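Local coordinates for protein cytosol aminopeptidase (Coxiella burnetii, PDB 3IJ3) that probably removes N-terminal residues from peptides as a manganese-dependent metalloaminopeptidase of the M17 (leucine aminopeptidase) family, at residues V245-S256 with V294-N305; L269-H279 with D449-D457. All coordinates share one frame; numbering follows the deposited sequence. Where two conformers were deposited one is given.

Interaction 1: residues V245-S256 with V294-N305. With LI (lithium ion), chain C; SO4 (sulfate ion), chain D; SO4 (sulfate ion), chain G.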
# COMPACT_ATOMS: atom_id res chain seq x y z
N VAL A 245 11.86 23.92 -39.34
CA VAL A 245 11.96 23.69 -37.89
C VAL A 245 10.58 23.23 -37.50
O VAL A 245 9.60 23.98 -37.70
CB VAL A 245 12.35 24.95 -37.13
CG1 VAL A 245 12.25 24.72 -35.59
CG2 VAL A 245 13.75 25.41 -37.54
N THR A 246 10.48 22.01 -36.95
CA THR A 246 9.20 21.44 -36.56
C THR A 246 9.17 21.21 -35.05
O THR A 246 10.08 20.57 -34.48
CB THR A 246 8.91 20.11 -37.32
OG1 THR A 246 8.88 20.36 -38.73
CG2 THR A 246 7.53 19.46 -36.84
N LEU A 247 8.12 21.75 -34.42
CA LEU A 247 7.91 21.67 -32.99
C LEU A 247 6.75 20.71 -32.73
O LEU A 247 5.74 20.75 -33.42
CB LEU A 247 7.56 23.04 -32.43
CG LEU A 247 8.51 24.19 -32.76
CD1 LEU A 247 8.00 25.52 -32.10
CD2 LEU A 247 9.96 23.88 -32.36
N VAL A 248 6.94 19.84 -31.74
CA VAL A 248 5.96 18.86 -31.37
C VAL A 248 5.68 18.98 -29.87
O VAL A 248 6.60 19.07 -29.06
CB VAL A 248 6.45 17.47 -31.72
CG1 VAL A 248 5.40 16.39 -31.31
CG2 VAL A 248 6.80 17.36 -33.22
N GLY A 249 4.41 19.00 -29.49
CA GLY A 249 4.07 19.10 -28.08
C GLY A 249 2.96 18.16 -27.61
O GLY A 249 1.93 18.03 -28.25
N LYS A 250 3.20 17.50 -26.48
CA LYS A 250 2.24 16.57 -25.89
C LYS A 250 1.04 17.31 -25.31
O LYS A 250 1.17 18.04 -24.33
CB LYS A 250 2.94 15.74 -24.81
CG LYS A 250 2.02 14.81 -23.99
CD LYS A 250 2.80 14.18 -22.84
CE LYS A 250 1.88 13.60 -21.77
NZ LYS A 250 2.69 13.11 -20.58
N GLY A 251 -0.13 17.09 -25.91
CA GLY A 251 -1.36 17.74 -25.51
C GLY A 251 -2.33 16.83 -24.78
O GLY A 251 -3.49 16.73 -25.17
N VAL A 252 -1.88 16.18 -23.70
CA VAL A 252 -2.80 15.31 -22.92
C VAL A 252 -3.52 16.25 -21.95
O VAL A 252 -3.00 16.61 -20.89
CB VAL A 252 -2.05 14.18 -22.23
CG1 VAL A 252 -2.97 13.33 -21.36
CG2 VAL A 252 -1.40 13.29 -23.29
N CYS A 253 -4.71 16.67 -22.35
CA CYS A 253 -5.50 17.67 -21.60
C CYS A 253 -5.84 17.26 -20.18
O CYS A 253 -5.94 18.12 -19.28
CB CYS A 253 -6.71 18.09 -22.42
SG CYS A 253 -6.16 18.97 -23.95
N PHE A 254 -6.04 15.96 -19.99
CA PHE A 254 -6.17 15.39 -18.65
C PHE A 254 -5.70 13.95 -18.72
O PHE A 254 -5.98 13.24 -19.69
CB PHE A 254 -7.58 15.45 -18.06
CG PHE A 254 -7.60 15.07 -16.62
CD1 PHE A 254 -7.10 15.96 -15.67
CD2 PHE A 254 -8.03 13.81 -16.20
CE1 PHE A 254 -7.04 15.62 -14.32
CE2 PHE A 254 -7.98 13.47 -14.85
CZ PHE A 254 -7.47 14.36 -13.92
N ASP A 255 -4.91 13.56 -17.72
CA ASP A 255 -4.42 12.20 -17.65
C ASP A 255 -4.89 11.50 -16.36
O ASP A 255 -4.42 11.80 -15.26
CB ASP A 255 -2.90 12.20 -17.75
CG ASP A 255 -2.30 10.80 -17.91
OD1 ASP A 255 -3.07 9.83 -18.08
OD2 ASP A 255 -1.05 10.72 -17.84
N SER A 256 -5.86 10.60 -16.49
CA SER A 256 -6.32 9.81 -15.36
C SER A 256 -5.41 8.61 -15.14
O SER A 256 -5.50 7.93 -14.12
CB SER A 256 -7.71 9.26 -15.64
OG SER A 256 -7.66 8.34 -16.74
N VAL A 294 12.62 30.84 -40.78
CA VAL A 294 12.45 29.40 -40.84
C VAL A 294 11.06 29.08 -41.38
O VAL A 294 10.18 29.96 -41.43
CB VAL A 294 12.59 28.73 -39.45
CG1 VAL A 294 13.99 28.97 -38.89
CG2 VAL A 294 11.50 29.21 -38.45
N ARG A 295 10.90 27.84 -41.80
CA ARG A 295 9.60 27.29 -42.20
C ARG A 295 9.16 26.51 -40.96
O ARG A 295 9.66 25.42 -40.68
CB ARG A 295 9.73 26.40 -43.42
CG ARG A 295 8.45 25.72 -43.87
CD ARG A 295 7.28 26.68 -44.12
NE ARG A 295 6.12 25.94 -44.64
CZ ARG A 295 4.95 26.48 -45.00
NH1 ARG A 295 4.73 27.80 -44.90
NH2 ARG A 295 3.99 25.69 -45.49
N LEU A 296 8.23 27.10 -40.21
CA LEU A 296 7.76 26.56 -38.95
C LEU A 296 6.58 25.63 -39.12
O LEU A 296 5.64 25.90 -39.89
CB LEU A 296 7.33 27.70 -38.03
CG LEU A 296 6.65 27.35 -36.70
CD1 LEU A 296 7.66 26.64 -35.77
CD2 LEU A 296 6.11 28.63 -36.06
N ARG A 297 6.62 24.52 -38.40
CA ARG A 297 5.48 23.62 -38.32
C ARG A 297 5.34 23.27 -36.85
O ARG A 297 6.34 23.08 -36.15
CB ARG A 297 5.70 22.37 -39.16
CG ARG A 297 4.54 21.42 -39.11
CD ARG A 297 4.81 20.17 -39.93
NE ARG A 297 3.58 19.44 -40.24
CZ ARG A 297 3.56 18.28 -40.90
NH1 ARG A 297 4.69 17.68 -41.26
NH2 ARG A 297 2.39 17.71 -41.18
N LEU A 298 4.10 23.25 -36.37
CA LEU A 298 3.77 22.88 -34.99
C LEU A 298 2.74 21.77 -35.02
O LEU A 298 1.67 21.91 -35.62
CB LEU A 298 3.21 24.10 -34.24
CG LEU A 298 2.52 23.84 -32.89
CD1 LEU A 298 3.55 23.43 -31.81
CD2 LEU A 298 1.79 25.09 -32.44
N LEU A 299 3.08 20.63 -34.39
CA LEU A 299 2.23 19.47 -34.31
C LEU A 299 1.91 19.17 -32.87
O LEU A 299 2.81 18.97 -32.04
CB LEU A 299 2.94 18.26 -34.95
CG LEU A 299 3.05 18.28 -36.46
CD1 LEU A 299 4.17 17.33 -36.95
CD2 LEU A 299 1.69 17.90 -37.08
N ILE A 300 0.61 19.16 -32.55
CA ILE A 300 0.14 18.86 -31.19
C ILE A 300 -0.97 17.78 -31.19
O ILE A 300 -2.09 18.03 -31.68
CB ILE A 300 -0.43 20.12 -30.49
CG1 ILE A 300 0.66 21.16 -30.26
CG2 ILE A 300 -1.14 19.75 -29.18
CD1 ILE A 300 0.12 22.56 -29.84
N PRO A 301 -0.63 16.57 -30.71
CA PRO A 301 -1.66 15.57 -30.49
C PRO A 301 -2.43 16.03 -29.25
O PRO A 301 -1.82 16.27 -28.18
CB PRO A 301 -0.89 14.28 -30.23
CG PRO A 301 0.53 14.63 -30.17
CD PRO A 301 0.74 16.03 -30.53
N ALA A 302 -3.74 16.17 -29.37
CA ALA A 302 -4.58 16.69 -28.28
C ALA A 302 -5.63 15.63 -27.91
O ALA A 302 -6.50 15.28 -28.73
CB ALA A 302 -5.21 18.02 -28.68
N VAL A 303 -5.49 15.09 -26.71
CA VAL A 303 -6.37 14.02 -26.25
C VAL A 303 -6.59 14.07 -24.74
O VAL A 303 -5.94 14.84 -24.03
CB VAL A 303 -5.66 12.65 -26.49
CG1 VAL A 303 -5.13 12.47 -27.93
CG2 VAL A 303 -4.48 12.43 -25.50
N GLU A 304 -7.57 13.29 -24.27
CA GLU A 304 -7.73 13.05 -22.84
C GLU A 304 -7.45 11.57 -22.67
O GLU A 304 -7.88 10.77 -23.51
CB GLU A 304 -9.15 13.36 -22.29
CG GLU A 304 -9.28 13.10 -20.72
CD GLU A 304 -10.58 13.67 -20.07
OE1 GLU A 304 -11.31 14.41 -20.77
OE2 GLU A 304 -10.86 13.38 -18.85
N ASN A 305 -6.70 11.19 -21.64
CA ASN A 305 -6.44 9.78 -21.33
C ASN A 305 -7.45 9.44 -20.26
O ASN A 305 -7.21 9.64 -19.08
CB ASN A 305 -5.00 9.56 -20.86
CG ASN A 305 -4.63 8.08 -20.76
OD1 ASN A 305 -5.24 7.22 -21.42
ND2 ASN A 305 -3.60 7.78 -19.95
LI LI C . 0.44 11.64 -19.28
S SO4 D . 4.43 9.62 -21.01
O1 SO4 D . 3.02 9.55 -20.63
O2 SO4 D . 4.61 8.67 -22.11
O3 SO4 D . 4.68 11.00 -21.38
O4 SO4 D . 5.29 9.23 -19.88
S SO4 G . 3.30 22.47 -47.19
O1 SO4 G . 2.06 23.14 -46.80
O2 SO4 G . 3.88 23.14 -48.34
O3 SO4 G . 4.24 22.52 -46.09
O4 SO4 G . 3.03 21.08 -47.54
O HOH W 1 8.92 22.66 -40.51
O HOH W 2 1.72 10.42 -18.53
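D255 and N305 lie side by side at the metal-binding end of two parallel strands, and N305 ND2 donates to D255 OD1 over 2.8 Å. The amide meets that oxygen on its syn side, 34° out of the carboxylate plane, while the other oxygen, OD2, binds the lithium ion at 2.3 Å. The carboxylate is therefore gripped at both oxygens, and N305 is a second-shell residue that positions it, its ND2 held in turn by T331 O. S256 OG, placed between the backbone N and the carbonyl carbon (chi1 65°), joins S256 N in donating to N305 O, the hydroxyl at 2.7 Å. K250 runs extended to a sulfate, probably from the crystallisation liquor, where NZ hydrogen-bonds to its O3 at 3.0 Å; NZ also pairs with D273 and T359 O.

Along 245-249 the pairing with 295-305 is regular, the axes approaching to 4.7 Å at 16°, with L247 N donating to R297 O and L299 N to L247 O. On one face T246 CG2 packs 4.0 Å from L299 CD1, and L299 CD1 lies over one face of the R297 guanidinium, toward its rim; that group forms salt bridges with D234, E345 and E349. On the other, L247 CD1 meets L296 CD1 at 3.9 Å. Strand 353-359 flanks 244-252 and strand 231-237 flanks 295-305, while helix 275-289 packs against V294, L296, L298 and I300.

Interaction 2: residues L269-H279 with D449-D457; sequences LMKKDMGGAAH and DIFAWNLED. With LI (lithium ion), chain C.
The turn that enters helix 275-289 supplies a metal ligand of the M17 catalytic domain, and this contact packs that turn and the first helical residues against the interrupted end of strand 445-454. D273 OD2 binds the lithium ion at 1.9 Å, in company with D255 and E334, but its side chain does not touch 449-457; the packing falls to its neighbours.

K272 makes the polar link. Its NZ donates to F451 O over 3.0 Å, in the carbonyl plane and on a lone pair. The chain is extended as far as CE and bends only at chi4 (65°), which turns the ammonium onto that oxygen. CE lies over one face of the F451 ring, and NZ sits off-centre above the same ring, 4.1 Å from its centroid, as a cation-pi contact.

The W453 side chain takes three neighbours. L269 covers one face, its CD1 above the five-membered ring (3.9 Å from the centroid, 17° off the normal) and its CD2 nearer the rim at CZ2. K271 CE comes to the edge near the ring plane, beside CH2, while its NZ bonds to N178 O. K272 CD packs obliquely, 3.7 Å from W453 CB.

At the first helical turn the backbone approaches closely: the CA atoms of G275 and A452 are 5.8 Å apart, with A452 CB against the glycine. H279 is held at both ring nitrogens: NE2 accepts from M468 N, and ND1 donates to G275 O over 2.8 Å. ND1 stands above the plane of that carbonyl, whose oxygen also accepts H279 N from the opposite face. Thus fixed, the imidazole presents one face to I450, whose CD1 sits over the centre of the ring, 3.3 Å from the centroid and 8° off its normal.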
# COMPACT_ATOMS: atom_id res chain seq x y z
N LEU A 269 -2.60 17.08 -10.22
CA LEU A 269 -2.10 18.16 -11.10
C LEU A 269 -2.23 17.85 -12.58
O LEU A 269 -1.74 18.61 -13.41
CB LEU A 269 -0.62 18.43 -10.82
CG LEU A 269 -0.25 18.85 -9.40
CD1 LEU A 269 1.22 19.22 -9.35
CD2 LEU A 269 -1.10 20.02 -8.92
N MET A 270 -2.96 16.79 -12.93
CA MET A 270 -2.96 16.30 -14.30
C MET A 270 -3.59 17.17 -15.39
O MET A 270 -3.49 16.84 -16.56
CB MET A 270 -3.38 14.86 -14.37
CG MET A 270 -2.36 13.92 -13.78
SD MET A 270 -0.71 13.97 -14.58
CE MET A 270 0.19 15.07 -13.47
N LYS A 271 -4.23 18.27 -15.00
CA LYS A 271 -4.64 19.28 -16.00
C LYS A 271 -3.36 19.79 -16.69
O LYS A 271 -3.42 20.36 -17.78
CB LYS A 271 -5.40 20.44 -15.35
CG LYS A 271 -4.57 21.34 -14.43
CD LYS A 271 -5.44 22.41 -13.79
CE LYS A 271 -4.61 23.35 -12.95
NZ LYS A 271 -5.34 24.51 -12.32
N LYS A 272 -2.18 19.60 -16.06
CA LYS A 272 -0.93 20.11 -16.64
C LYS A 272 -0.29 19.18 -17.63
O LYS A 272 0.77 19.53 -18.18
CB LYS A 272 0.12 20.45 -15.56
CG LYS A 272 0.93 19.26 -15.01
CD LYS A 272 1.91 19.73 -13.95
CE LYS A 272 2.69 18.59 -13.30
NZ LYS A 272 3.57 17.90 -14.29
N ASP A 273 -0.89 18.03 -17.90
CA ASP A 273 -0.25 17.08 -18.81
C ASP A 273 -0.28 17.50 -20.30
O ASP A 273 0.16 16.75 -21.19
CB ASP A 273 -0.73 15.65 -18.59
CG ASP A 273 0.39 14.63 -18.76
OD1 ASP A 273 1.57 14.97 -18.46
OD2 ASP A 273 0.11 13.50 -19.17
N MET A 274 -0.81 18.68 -20.55
CA MET A 274 -0.76 19.32 -21.87
C MET A 274 0.29 20.45 -21.87
O MET A 274 0.34 21.27 -22.80
CB MET A 274 -2.12 19.85 -22.33
CG MET A 274 -2.96 20.57 -21.35
SD MET A 274 -2.20 21.97 -20.51
CE MET A 274 -2.11 23.13 -21.88
N GLY A 275 1.14 20.48 -20.85
CA GLY A 275 2.19 21.51 -20.74
C GLY A 275 3.16 21.50 -21.91
O GLY A 275 3.61 22.54 -22.34
N GLY A 276 3.41 20.34 -22.48
CA GLY A 276 4.32 20.27 -23.62
C GLY A 276 3.72 20.97 -24.82
O GLY A 276 4.42 21.67 -25.57
N ALA A 277 2.41 20.80 -25.01
CA ALA A 277 1.70 21.47 -26.10
C ALA A 277 1.76 22.98 -25.88
O ALA A 277 1.99 23.76 -26.82
CB ALA A 277 0.23 21.01 -26.15
N ALA A 278 1.54 23.40 -24.63
CA ALA A 278 1.59 24.86 -24.34
C ALA A 278 2.97 25.43 -24.66
O ALA A 278 3.09 26.53 -25.22
CB ALA A 278 1.19 25.14 -22.90
N HIS A 279 4.01 24.69 -24.28
CA HIS A 279 5.40 25.10 -24.56
C HIS A 279 5.67 25.17 -26.05
O HIS A 279 6.30 26.14 -26.53
CB HIS A 279 6.40 24.16 -23.89
CG HIS A 279 6.63 24.47 -22.45
ND1 HIS A 279 5.65 24.30 -21.48
CD2 HIS A 279 7.70 24.98 -21.82
CE1 HIS A 279 6.14 24.68 -20.31
NE2 HIS A 279 7.38 25.11 -20.50
N ASP A 449 11.84 16.85 -21.55
CA ASP A 449 10.92 16.36 -20.53
C ASP A 449 10.89 17.48 -19.51
O ASP A 449 11.93 17.87 -18.94
CB ASP A 449 11.39 15.07 -19.88
CG ASP A 449 11.22 13.88 -20.78
OD1 ASP A 449 10.26 13.88 -21.56
OD2 ASP A 449 12.06 12.94 -20.70
N ILE A 450 9.70 18.04 -19.29
CA ILE A 450 9.55 19.17 -18.38
C ILE A 450 8.44 18.94 -17.33
O ILE A 450 7.52 18.16 -17.58
CB ILE A 450 9.19 20.45 -19.19
CG1 ILE A 450 7.87 20.25 -19.95
CG2 ILE A 450 10.31 20.83 -20.17
CD1 ILE A 450 7.36 21.50 -20.68
N PHE A 451 8.55 19.62 -16.20
CA PHE A 451 7.52 19.47 -15.16
C PHE A 451 6.37 20.51 -15.38
O PHE A 451 5.21 20.23 -15.08
CB PHE A 451 8.18 19.56 -13.79
CG PHE A 451 7.25 19.30 -12.65
CD1 PHE A 451 6.72 18.05 -12.45
CD2 PHE A 451 6.96 20.29 -11.74
CE1 PHE A 451 5.86 17.80 -11.40
CE2 PHE A 451 6.12 20.02 -10.67
CZ PHE A 451 5.58 18.79 -10.52
N ALA A 452 6.72 21.69 -15.89
CA ALA A 452 5.76 22.74 -16.28
C ALA A 452 4.89 23.25 -15.16
O ALA A 452 3.77 23.67 -15.40
CB ALA A 452 4.88 22.23 -17.45
N TRP A 453 5.42 23.28 -13.93
CA TRP A 453 4.65 23.69 -12.78
C TRP A 453 5.53 24.16 -11.63
O TRP A 453 6.64 23.62 -11.46
CB TRP A 453 3.82 22.47 -12.32
CG TRP A 453 2.80 22.69 -11.25
CD1 TRP A 453 2.98 22.61 -9.90
CD2 TRP A 453 1.42 23.00 -11.44
NE1 TRP A 453 1.80 22.85 -9.24
CE2 TRP A 453 0.83 23.10 -10.16
CE3 TRP A 453 0.62 23.21 -12.56
CZ2 TRP A 453 -0.51 23.38 -9.98
CZ3 TRP A 453 -0.71 23.49 -12.38
CH2 TRP A 453 -1.26 23.60 -11.11
N ASN A 454 5.08 25.18 -10.92
CA ASN A 454 5.71 25.66 -9.71
C ASN A 454 4.93 25.09 -8.52
O ASN A 454 3.77 25.47 -8.28
CB ASN A 454 5.67 27.19 -9.62
CG ASN A 454 6.46 27.86 -10.72
OD1 ASN A 454 7.58 27.43 -11.05
ND2 ASN A 454 5.91 28.97 -11.27
N LEU A 455 5.57 24.22 -7.75
CA LEU A 455 4.93 23.65 -6.56
C LEU A 455 4.87 24.65 -5.40
O LEU A 455 3.98 24.60 -4.57
CB LEU A 455 5.71 22.42 -6.11
CG LEU A 455 5.60 21.22 -7.04
CD1 LEU A 455 6.70 20.22 -6.79
CD2 LEU A 455 4.20 20.59 -6.91
N GLU A 456 5.81 25.58 -5.38
CA GLU A 456 5.89 26.58 -4.32
C GLU A 456 5.90 27.98 -4.89
O GLU A 456 6.31 28.18 -6.01
CB GLU A 456 7.25 26.44 -3.63
CG GLU A 456 7.61 25.07 -3.07
CD GLU A 456 9.13 24.90 -2.95
OE1 GLU A 456 9.84 25.04 -3.99
OE2 GLU A 456 9.62 24.59 -1.84
N ASP A 457 5.47 28.95 -4.09
CA ASP A 457 5.44 30.35 -4.49
C ASP A 457 6.83 30.98 -4.32
O ASP A 457 7.23 31.28 -3.20
CB ASP A 457 4.45 31.09 -3.59
CG ASP A 457 4.39 32.56 -3.87
OD1 ASP A 457 4.31 32.94 -5.04
OD2 ASP A 457 4.39 33.34 -2.90
LI LI C . 0.44 11.64 -19.28
O HOH W 2 1.72 10.42 -18.53

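Overall arrangement
From the N terminus, strand 244-252 and the short strand 254-255 come first, followed by the turn and helix start of 269-279, then strand 295-305. Interaction 1 closes the loop through helix 275-289 as a parallel beta-alpha-beta crossover. Interaction 2 starts inside that loop and closes a much longer one, 170 residues on, at strand 445-454 of the same sheet, so the two contacts cross rather than nest. They meet directly: K250 NZ forms a salt bridge with D273, and I300 CG2 packs on A277 CB. D255 from interaction 1 and D273 from interaction 2 both bind the lithium ion, which also carries water 2; E334 and K250 also belong to the site.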